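Local coordinates for protein peptidase, M20/M25/M40 family (Staphylococcus aureus, PDB 4EWT) that probably acts as a dinuclear metal-dependent amidohydrolase of the M20 peptidase family, hydrolysing N-acylated amino acids or related amides, at residues 21-26 against 107-112; 159-164 against 378-383; 217-222 against 275-280. One frame throughout, in Å; residues are numbered along the deposited sequence.

Contact 1: residues 21-26 against 107-112; sequences RYLHQH and AHTAYM
Leu23 reaches from helix 13-25 to Thr109 of helix 105-120, and that one apolar touch carries most of a small, buried contact. It is helix-helix packing in the alpha/beta metal-binding domain, joining an N-terminal helix to the one whose first residue, His105, binds manganese. Walking along 21-26, Arg21 comes first. It starts out away from the other helix, and its guanidinium makes a salt bridge with Glu370. Tyr22 belongs to another face of the turn, its ring stacked with Tyr39. Leu23 crosses: CG stands beside the backbone N and opposite the carbonyl carbon (chi1 -68°), and the extended second torsion (chi2 167°) carries CD1 forward. Leu23 CD1 sits 3.7 Å from Thr109 CG2 and 3.8 Å from Thr109 CB, with the two side chains at about a right angle. Leu23 CD1 also comes within 4.3 Å of Ala110 N, so it rests partly on helix backbone. Thr109 presents carbon to the leucine, while its hydroxyl OG1 hydrogen-bonds to His105 O one turn back. Next comes His24, spent elsewhere: ND1 bonds to Asp106 and NE2 to Glu86. The backbone of Gln25 pairs with Gln95 as the helix runs out, and His26 ND1 lies 3.5 Å above one face of the Tyr22 ring, offset toward its rim. Helix 34-43 packs alongside, with Thr36 and Tyr39 against Leu23 and Ile40 against Thr109; Leu373 of helix 372-386 packs on Ala110, and Met112 and His108 lie on strand 72-78.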
loop_
_atom_site.group_PDB
_atom_site.type_symbol
_atom_site.label_atom_id
_atom_site.label_comp_id
_atom_site.label_asym_id
_atom_site.label_seq_id
_atom_site.Cartn_x
_atom_site.Cartn_y
_atom_site.Cartn_z
ATOM N N ARG A 21 -34.286 -3.213 -38.332
ATOM C CA ARG A 21 -34.317 -1.762 -38.419
ATOM C C ARG A 21 -35.505 -1.154 -37.687
ATOM O O ARG A 21 -35.348 -0.165 -36.969
ATOM C CB ARG A 21 -34.294 -1.326 -39.880
ATOM C CG ARG A 21 -32.992 -1.685 -40.559
ATOM C CD ARG A 21 -32.913 -1.176 -41.977
ATOM N NE ARG A 21 -31.655 -1.595 -42.586
ATOM C CZ ARG A 21 -31.150 -1.100 -43.709
ATOM N NH1 ARG A 21 -31.786 -0.139 -44.369
ATOM N NH2 ARG A 21 -29.995 -1.566 -44.166
ATOM N N TYR A 22 -36.685 -1.748 -37.859
ATOM C CA TYR A 22 -37.851 -1.332 -37.088
ATOM C C TYR A 22 -37.611 -1.462 -35.575
ATOM O O TYR A 22 -37.940 -0.552 -34.811
ATOM C CB TYR A 22 -39.112 -2.106 -37.496
ATOM C CG TYR A 22 -40.298 -1.716 -36.644
ATOM C CD1 TYR A 22 -41.101 -0.628 -36.987
ATOM C CD2 TYR A 22 -40.586 -2.403 -35.461
ATOM C CE1 TYR A 22 -42.181 -0.253 -36.190
ATOM C CE2 TYR A 22 -41.655 -2.032 -34.655
ATOM C CZ TYR A 22 -42.447 -0.962 -35.024
ATOM O OH TYR A 22 -43.507 -0.604 -34.221
ATOM N N LEU A 23 -37.047 -2.593 -35.152
ATOM C CA LEU A 23 -36.782 -2.832 -33.733
ATOM C C LEU A 23 -35.667 -1.940 -33.191
ATOM O O LEU A 23 -35.711 -1.517 -32.034
ATOM C CB LEU A 23 -36.436 -4.297 -33.480
ATOM C CG LEU A 23 -37.533 -5.343 -33.658
ATOM C CD1 LEU A 23 -36.906 -6.727 -33.673
ATOM C CD2 LEU A 23 -38.585 -5.229 -32.565
ATOM N N HIS A 24 -34.672 -1.671 -34.036
ATOM C CA HIS A 24 -33.575 -0.771 -33.710
ATOM C C HIS A 24 -34.095 0.643 -33.428
ATOM O O HIS A 24 -33.581 1.342 -32.544
ATOM C CB HIS A 24 -32.556 -0.742 -34.854
ATOM C CG HIS A 24 -31.238 -0.148 -34.468
ATOM N ND1 HIS A 24 -30.238 -0.884 -33.868
ATOM C CD2 HIS A 24 -30.758 1.112 -34.588
ATOM C CE1 HIS A 24 -29.200 -0.100 -33.631
ATOM N NE2 HIS A 24 -29.488 1.114 -34.063
ATOM N N GLN A 25 -35.119 1.037 -34.186
ATOM C CA GLN A 25 -35.773 2.342 -34.079
ATOM C C GLN A 25 -36.619 2.508 -32.821
ATOM O O GLN A 25 -36.813 3.636 -32.341
ATOM C CB GLN A 25 -36.666 2.594 -35.310
ATOM C CG GLN A 25 -36.169 3.709 -36.219
ATOM C CD GLN A 25 -37.110 4.026 -37.375
ATOM O OE1 GLN A 25 -38.292 3.672 -37.365
ATOM N NE2 GLN A 25 -36.579 4.704 -38.382
ATOM N N HIS A 26 -37.137 1.394 -32.304
ATOM C CA HIS A 26 -38.039 1.428 -31.153
ATOM C C HIS A 26 -37.508 0.614 -29.974
ATOM O O HIS A 26 -38.210 -0.271 -29.476
ATOM C CB HIS A 26 -39.443 0.935 -31.541
ATOM C CG HIS A 26 -40.229 1.907 -32.366
ATOM N ND1 HIS A 26 -40.491 1.707 -33.705
ATOM C CD2 HIS A 26 -40.823 3.081 -32.038
ATOM C CE1 HIS A 26 -41.211 2.714 -34.168
ATOM N NE2 HIS A 26 -41.426 3.562 -33.176
ATOM N N ALA A 107 -31.106 -7.377 -33.679
ATOM C CA ALA A 107 -30.677 -8.332 -34.696
ATOM C C ALA A 107 -30.942 -9.773 -34.268
ATOM O O ALA A 107 -31.356 -10.587 -35.084
ATOM C CB ALA A 107 -29.216 -8.139 -35.041
ATOM N N HIS A 108 -30.731 -10.092 -32.993
ATOM C CA HIS A 108 -31.089 -11.416 -32.498
ATOM C C HIS A 108 -32.585 -11.720 -32.695
ATOM O O HIS A 108 -32.952 -12.803 -33.145
ATOM C CB HIS A 108 -30.699 -11.595 -31.038
ATOM C CG HIS A 108 -29.239 -11.384 -30.771
ATOM N ND1 HIS A 108 -28.760 -11.013 -29.535
ATOM C CD2 HIS A 108 -28.158 -11.476 -31.583
ATOM C CE1 HIS A 108 -27.445 -10.895 -29.592
ATOM N NE2 HIS A 108 -27.056 -11.161 -30.824
ATOM N N THR A 109 -33.431 -10.749 -32.368
ATOM C CA THR A 109 -34.874 -10.912 -32.504
ATOM C C THR A 109 -35.274 -11.044 -33.979
ATOM O O THR A 109 -36.067 -11.917 -34.343
ATOM C CB THR A 109 -35.605 -9.747 -31.807
ATOM O OG1 THR A 109 -35.158 -9.688 -30.448
ATOM C CG2 THR A 109 -37.122 -9.933 -31.827
ATOM N N ALA A 110 -34.677 -10.208 -34.820
ATOM C CA ALA A 110 -34.983 -10.186 -36.248
ATOM C C ALA A 110 -34.784 -11.545 -36.918
ATOM O O ALA A 110 -35.710 -12.072 -37.567
ATOM C CB ALA A 110 -34.164 -9.100 -36.961
ATOM N N TYR A 111 -33.590 -12.114 -36.761
ATOM C CA TYR A 111 -33.273 -13.366 -37.441
ATOM C C TYR A 111 -34.105 -14.517 -36.864
ATOM O O TYR A 111 -34.534 -15.394 -37.608
ATOM C CB TYR A 111 -31.769 -13.685 -37.400
ATOM C CG TYR A 111 -31.357 -14.573 -36.243
ATOM C CD1 TYR A 111 -31.539 -15.961 -36.296
ATOM C CD2 TYR A 111 -30.791 -14.031 -35.096
ATOM C CE1 TYR A 111 -31.180 -16.779 -35.224
ATOM C CE2 TYR A 111 -30.418 -14.845 -34.023
ATOM C CZ TYR A 111 -30.615 -16.217 -34.099
ATOM O OH TYR A 111 -30.253 -17.024 -33.039
ATOM N N MET A 112 -34.318 -14.499 -35.545
ATOM C CA MET A 112 -35.087 -15.536 -34.865
ATOM C C MET A 112 -36.557 -15.544 -35.291
ATOM O O MET A 112 -37.150 -16.610 -35.467
ATOM C CB MET A 112 -34.984 -15.382 -33.344
ATOM C CG MET A 112 -35.656 -16.520 -32.577
ATOM S SD MET A 112 -34.872 -18.133 -32.876
ATOM C CE MET A 112 -33.427 -17.959 -31.800
#

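Contact 2: residues 159-164 against 378-383; sequences HVLGVH and EAVGTV. With MN (manganese (II) ion), chain F.
Leu161 and Val163 point from strand 159-166 onto Val380 and Val383 of helix 372-386, a helix-on-sheet layer of the alpha/beta catalytic domain typical of M20 peptidases. The strand lies within the mixed eight-stranded sheet, between 72-78 and 344-350, and the helix segment runs nearly antiparallel to it (168°), the axes 9.8 Å apart.

Leu161 runs outward from CB to a CG set opposite the backbone N (chi1 176°), which aims the branch at the helix. There Leu161 CD2 does the touching: it meets Val383 CG1 at 3.8 Å and Val383 CB at 3.9 Å, the two side chains arriving tip to tip, and it also has Val380 CG1 at 4.2 Å. One leucine methyl therefore sits across two valines a helical turn apart. Val163, two residues on and on the same face of the strand, offers CG2 to Val380 CG2 at 3.5 Å, a close methyl pair in which the side chains slide past each other in opposite directions. Tyr111 and Leu115 of helix 105-120 flank Val380, and Leu314 and Val310 of helix 304-316 back Val383.

Within the helix, Glu378 O takes two donors from opposite faces of its carbonyl plane: the backbone N of Thr382 and its hydroxyl.

The alternation of the strand turns His164 away from this apolar layer toward the active site. With Cys103 and His105 it binds a manganese ion, whose shell also includes two waters; His164 NE2 lies 2.3 Å from the metal, and one of those waters sits at the edge of the imidazole, in its plane.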
loop_
_atom_site.group_PDB
_atom_site.type_symbol
_atom_site.label_atom_id
_atom_site.label_comp_id
_atom_site.label_asym_id
_atom_site.label_seq_id
_atom_site.Cartn_x
_atom_site.Cartn_y
_atom_site.Cartn_z
ATOM N N HIS A 159 -32.146 -29.442 -24.697
ATOM C CA HIS A 159 -30.972 -28.580 -24.889
ATOM C C HIS A 159 -31.365 -27.143 -25.241
ATOM O O HIS A 159 -32.428 -26.915 -25.820
ATOM C CB HIS A 159 -30.079 -29.119 -26.011
ATOM C CG HIS A 159 -29.427 -30.429 -25.702
ATOM N ND1 HIS A 159 -28.217 -30.525 -25.050
ATOM C CD2 HIS A 159 -29.802 -31.699 -25.983
ATOM C CE1 HIS A 159 -27.880 -31.796 -24.933
ATOM N NE2 HIS A 159 -28.822 -32.530 -25.496
ATOM N N VAL A 160 -30.500 -26.182 -24.902
ATOM C CA VAL A 160 -30.710 -24.783 -25.288
ATOM C C VAL A 160 -29.569 -24.311 -26.182
ATOM O O VAL A 160 -28.410 -24.596 -25.918
ATOM C CB VAL A 160 -30.844 -23.831 -24.071
ATOM C CG1 VAL A 160 -31.381 -22.464 -24.518
ATOM C CG2 VAL A 160 -31.758 -24.424 -23.015
ATOM N N LEU A 161 -29.908 -23.601 -27.250
ATOM C CA LEU A 161 -28.905 -22.992 -28.109
ATOM C C LEU A 161 -29.173 -21.497 -28.186
ATOM O O LEU A 161 -30.316 -21.060 -28.223
ATOM C CB LEU A 161 -28.912 -23.637 -29.506
ATOM C CG LEU A 161 -27.986 -23.068 -30.594
ATOM C CD1 LEU A 161 -26.519 -23.242 -30.242
ATOM C CD2 LEU A 161 -28.270 -23.707 -31.941
ATOM N N GLY A 162 -28.109 -20.708 -28.162
ATOM C CA GLY A 162 -28.239 -19.272 -28.315
ATOM C C GLY A 162 -27.114 -18.738 -29.163
ATOM O O GLY A 162 -26.046 -19.336 -29.256
ATOM N N VAL A 163 -27.362 -17.594 -29.777
ATOM C CA VAL A 163 -26.388 -16.962 -30.636
ATOM C C VAL A 163 -26.303 -15.511 -30.223
ATOM O O VAL A 163 -27.317 -14.903 -29.877
ATOM C CB VAL A 163 -26.786 -17.071 -32.135
ATOM C CG1 VAL A 163 -26.047 -16.038 -32.982
ATOM C CG2 VAL A 163 -26.503 -18.460 -32.657
ATOM N N HIS A 164 -25.085 -14.978 -30.223
ATOM C CA HIS A 164 -24.873 -13.555 -30.068
ATOM C C HIS A 164 -24.038 -13.061 -31.239
ATOM O O HIS A 164 -23.000 -13.655 -31.568
ATOM C CB HIS A 164 -24.149 -13.266 -28.746
ATOM C CG HIS A 164 -24.490 -11.937 -28.150
ATOM N ND1 HIS A 164 -24.075 -10.749 -28.706
ATOM C CD2 HIS A 164 -25.212 -11.610 -27.053
ATOM C CE1 HIS A 164 -24.516 -9.745 -27.968
ATOM N NE2 HIS A 164 -25.202 -10.240 -26.954
ATOM N N GLU A 378 -29.246 -19.340 -40.680
ATOM C CA GLU A 378 -28.737 -20.536 -41.362
ATOM C C GLU A 378 -28.079 -21.497 -40.379
ATOM O O GLU A 378 -28.339 -22.703 -40.415
ATOM C CB GLU A 378 -27.754 -20.162 -42.480
ATOM C CG GLU A 378 -28.411 -19.675 -43.774
ATOM C CD GLU A 378 -27.405 -19.119 -44.781
ATOM O OE1 GLU A 378 -26.199 -19.045 -44.457
ATOM O OE2 GLU A 378 -27.820 -18.745 -45.898
ATOM N N ALA A 379 -27.240 -20.953 -39.505
ATOM C CA ALA A 379 -26.551 -21.730 -38.480
ATOM C C ALA A 379 -27.514 -22.405 -37.506
ATOM O O ALA A 379 -27.459 -23.616 -37.317
ATOM C CB ALA A 379 -25.577 -20.847 -37.726
ATOM N N VAL A 380 -28.402 -21.618 -36.903
ATOM C CA VAL A 380 -29.356 -22.144 -35.928
ATOM C C VAL A 380 -30.336 -23.114 -36.592
ATOM O O VAL A 380 -30.575 -24.212 -36.078
ATOM C CB VAL A 380 -30.079 -20.996 -35.153
ATOM C CG1 VAL A 380 -31.124 -21.537 -34.201
ATOM C CG2 VAL A 380 -29.062 -20.170 -34.373
ATOM N N GLY A 381 -30.871 -22.734 -37.752
ATOM C CA GLY A 381 -31.760 -23.624 -38.489
ATOM C C GLY A 381 -31.141 -24.974 -38.817
ATOM O O GLY A 381 -31.786 -26.015 -38.665
ATOM N N THR A 382 -29.894 -24.950 -39.282
ATOM C CA THR A 382 -29.148 -26.168 -39.595
ATOM C C THR A 382 -29.037 -27.075 -38.368
ATOM O O THR A 382 -29.237 -28.289 -38.452
ATOM C CB THR A 382 -27.735 -25.831 -40.121
ATOM O OG1 THR A 382 -27.849 -25.080 -41.339
ATOM C CG2 THR A 382 -26.921 -27.100 -40.370
ATOM N N VAL A 383 -28.721 -26.479 -37.224
ATOM C CA VAL A 383 -28.655 -27.238 -35.983
ATOM C C VAL A 383 -30.025 -27.833 -35.674
ATOM O O VAL A 383 -30.135 -29.020 -35.391
ATOM C CB VAL A 383 -28.126 -26.389 -34.818
ATOM C CG1 VAL A 383 -28.180 -27.172 -33.514
ATOM C CG2 VAL A 383 -26.701 -25.946 -35.112
HETATM MN MN MN F . -26.313 -8.922 -25.468
HETATM O O HOH W 1 -25.834 -8.618 -23.059
HETATM O O HOH W 2 -27.291 -10.863 -24.856
#

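Contact 3: residues 217-222 against 275-280; sequences TALQTV and KRLSKG. With PE7 (1-deoxy-1-thio-heptaethylene glycol), chain L.
Leu277 of helix 264-285 pushes its CD1 into the side of helix 208-226, where Ala218, Leu219 and Val222 receive it. Apolar contact is the whole of the chemistry across this interface. Leu277 CD1 lies 3.7 Å from Val222 CG2, equally close to Leu219 CA, and 3.9 Å from Leu219 CD1. Leu277 CD1 also touches Ala218 O at 3.8 Å, while the other methyl, Leu277 CD2, meets Ala218 CB at 4.3 Å. Both larger partners cross the leucine obliquely. With CG beside the backbone N (chi1 -66°) and an extended second torsion, Leu277 lays its fork across the opposite helix. Leu219 leaves its backbone to one side, but its end swings back to the leucine.

Hydrogen bonding stays inside the helices. Thr221 OG1 donates to Ala218 O at 2.6 Å, nearly along the C=O axis (169°), and Thr221 N bonds to the same oxygen, so two donors from one residue grip it. This falls where helix 217-222 kinks: the N atoms of 221 and 222 bond only three residues back.

Charge and ligand lie outside the contact itself. The guanidinium of Arg276, in a salt bridge with Glu273, has the glycol PE7 over one face, PE7 C20 being 3.5 Å from Arg276 NH2; the same glycol is hydrogen-bonded to Lys195 of the second subunit.

Tyr285 of the second subunit packs on Ala218 and Val210 of that subunit on Thr221, consistent with the smaller domain of M20 enzymes serving in dimerisation. The segments run roughly antiparallel (155°), their axes 10.2 Å apart, as two helices laid on that domain's antiparallel sheet: Leu219 and Val222 rest on strand 233-242, and Ser278 on strand 288-295.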
loop_
_atom_site.group_PDB
_atom_site.type_symbol
_atom_site.label_atom_id
_atom_site.label_comp_id
_atom_site.label_asym_id
_atom_site.label_seq_id
_atom_site.Cartn_x
_atom_site.Cartn_y
_atom_site.Cartn_z
ATOM N N THR A 217 -5.459 -0.898 -1.825
ATOM C CA THR A 217 -4.135 -1.414 -2.129
ATOM C C THR A 217 -3.994 -2.911 -1.828
ATOM O O THR A 217 -3.446 -3.655 -2.645
ATOM C CB THR A 217 -3.005 -0.649 -1.368
ATOM O OG1 THR A 217 -3.157 -0.874 0.045
ATOM C CG2 THR A 217 -3.051 0.846 -1.676
ATOM N N ALA A 218 -4.481 -3.349 -0.665
ATOM C CA ALA A 218 -4.449 -4.770 -0.298
ATOM C C ALA A 218 -5.328 -5.641 -1.218
ATOM O O ALA A 218 -5.024 -6.811 -1.474
ATOM C CB ALA A 218 -4.857 -4.947 1.175
ATOM N N LEU A 219 -6.437 -5.080 -1.686
ATOM C CA LEU A 219 -7.353 -5.804 -2.557
ATOM C C LEU A 219 -6.703 -6.295 -3.868
ATOM O O LEU A 219 -7.156 -7.281 -4.451
ATOM C CB LEU A 219 -8.540 -4.921 -2.895
ATOM C CG LEU A 219 -9.765 -5.572 -3.546
ATOM C CD1 LEU A 219 -10.420 -6.566 -2.590
ATOM C CD2 LEU A 219 -10.715 -4.477 -3.907
ATOM N N GLN A 220 -5.654 -5.611 -4.315
ATOM C CA GLN A 220 -4.991 -5.955 -5.577
ATOM C C GLN A 220 -4.364 -7.350 -5.507
ATOM O O GLN A 220 -4.138 -7.962 -6.546
ATOM C CB GLN A 220 -3.929 -4.913 -5.946
ATOM C CG GLN A 220 -4.493 -3.456 -6.028
ATOM C CD GLN A 220 -5.838 -3.383 -6.729
ATOM O OE1 GLN A 220 -6.836 -2.930 -6.139
ATOM N NE2 GLN A 220 -5.878 -3.826 -7.984
ATOM N N THR A 221 -4.101 -7.844 -4.288
ATOM C CA THR A 221 -3.540 -9.179 -4.113
ATOM C C THR A 221 -4.520 -10.295 -4.398
ATOM O O THR A 221 -4.097 -11.423 -4.613
ATOM C CB THR A 221 -2.948 -9.418 -2.708
ATOM O OG1 THR A 221 -3.970 -9.207 -1.716
ATOM C CG2 THR A 221 -1.745 -8.507 -2.457
ATOM N N VAL A 222 -5.817 -10.001 -4.408
ATOM C CA VAL A 222 -6.803 -11.029 -4.788
ATOM C C VAL A 222 -6.540 -11.538 -6.207
ATOM O O VAL A 222 -6.364 -12.743 -6.434
ATOM C CB VAL A 222 -8.251 -10.525 -4.650
ATOM C CG1 VAL A 222 -9.246 -11.583 -5.135
ATOM C CG2 VAL A 222 -8.527 -10.136 -3.190
ATOM N N LYS A 275 -13.849 -11.196 1.333
ATOM C CA LYS A 275 -14.353 -11.331 2.702
ATOM C C LYS A 275 -13.247 -11.411 3.748
ATOM O O LYS A 275 -13.408 -10.862 4.827
ATOM C CB LYS A 275 -15.345 -12.505 2.828
ATOM C CG LYS A 275 -16.689 -12.159 2.222
ATOM C CD LYS A 275 -17.650 -13.357 2.076
ATOM C CE LYS A 275 -19.022 -12.858 1.627
ATOM N NZ LYS A 275 -20.068 -13.960 1.616
ATOM N N ARG A 276 -12.112 -12.041 3.417
ATOM C CA ARG A 276 -10.968 -12.138 4.352
ATOM C C ARG A 276 -10.313 -10.775 4.559
ATOM O O ARG A 276 -9.995 -10.372 5.683
ATOM C CB ARG A 276 -9.898 -13.122 3.834
ATOM C CG ARG A 276 -8.806 -13.473 4.893
ATOM C CD ARG A 276 -7.492 -13.933 4.217
ATOM N NE ARG A 276 -7.683 -15.104 3.372
ATOM C CZ ARG A 276 -7.604 -16.367 3.791
ATOM N NH1 ARG A 276 -7.306 -16.660 5.069
ATOM N NH2 ARG A 276 -7.799 -17.352 2.917
ATOM N N LEU A 277 -10.094 -10.071 3.462
ATOM C CA LEU A 277 -9.565 -8.712 3.539
ATOM C C LEU A 277 -10.477 -7.769 4.279
ATOM O O LEU A 277 -10.010 -6.916 5.016
ATOM C CB LEU A 277 -9.280 -8.163 2.157
ATOM C CG LEU A 277 -8.156 -8.899 1.445
ATOM C CD1 LEU A 277 -8.139 -8.399 0.000
ATOM C CD2 LEU A 277 -6.812 -8.661 2.156
ATOM N N SER A 278 -11.777 -7.919 4.080
ATOM C CA SER A 278 -12.745 -7.013 4.674
ATOM C C SER A 278 -12.845 -7.191 6.198
ATOM O O SER A 278 -12.807 -6.208 6.956
ATOM C CB SER A 278 -14.111 -7.200 4.003
ATOM O OG SER A 278 -15.092 -6.497 4.744
ATOM N N LYS A 279 -12.976 -8.442 6.641
ATOM C CA LYS A 279 -12.924 -8.786 8.066
ATOM C C LYS A 279 -11.592 -8.380 8.738
ATOM O O LYS A 279 -11.580 -7.851 9.858
ATOM C CB LYS A 279 -13.145 -10.285 8.242
ATOM C CG LYS A 279 -13.090 -10.762 9.666
ATOM C CD LYS A 279 -11.668 -11.152 10.142
ATOM C CE LYS A 279 -11.720 -12.072 11.373
ATOM N NZ LYS A 279 -11.498 -11.272 12.619
ATOM N N GLY A 280 -10.484 -8.693 8.071
ATOM C CA GLY A 280 -9.159 -8.394 8.580
ATOM C C GLY A 280 -8.900 -6.896 8.697
ATOM O O GLY A 280 -8.138 -6.461 9.569
HETATM S S1 PE7 L . 1.684 -28.254 0.060
HETATM C C2 PE7 L . 1.840 -29.490 1.407
HETATM C C3 PE7 L . 2.099 -28.845 2.766
HETATM O O4 PE7 L . 0.917 -28.149 3.211
HETATM C C5 PE7 L . 0.949 -27.988 4.633
HETATM C C6 PE7 L . 0.782 -26.520 4.967
HETATM O O7 PE7 L . -0.589 -26.232 4.685
HETATM C C8 PE7 L . -0.808 -24.823 4.830
HETATM C C9 PE7 L . -2.231 -24.429 4.469
HETATM O O10 PE7 L . -2.698 -25.211 3.395
HETATM C C11 PE7 L . -3.593 -24.443 2.600
HETATM C C12 PE7 L . -3.194 -24.398 1.141
HETATM O O13 PE7 L . -3.359 -23.031 0.734
HETATM C C14 PE7 L . -2.999 -22.803 -0.624
HETATM C C15 PE7 L . -2.663 -21.322 -0.678
HETATM O O16 PE7 L . -3.716 -20.638 -0.031
HETATM C C17 PE7 L . -3.492 -19.233 -0.054
HETATM C C18 PE7 L . -4.418 -18.645 0.984
HETATM O O19 PE7 L . -3.703 -18.749 2.212
HETATM C C20 PE7 L . -4.369 -17.967 3.209
HETATM C C21 PE7 L . -4.333 -18.652 4.584
HETATM O O22 PE7 L . -4.512 -20.071 4.467
#

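In the fold
Contacts 1 and 2 belong to the same domain and touch: the hydroxyl of Tyr111 in helix 105-120 packs against both Val163 and Val380, and His108 lies beside His164. Their centres are 17 Å apart. Contact 3 lies on the other side of the chain's centre, its own centre 44 Å and 42 Å from the centres of contacts 1 and 2, in the domain built on the antiparallel sheet. All three are buried and apolar where their segments meet, yet they join different elements: helix to helix in contacts 1 and 3, helix to strand in contact 2. Only contact 2 includes a metal ligand, whereas contact 3 alone is flanked by other subunits.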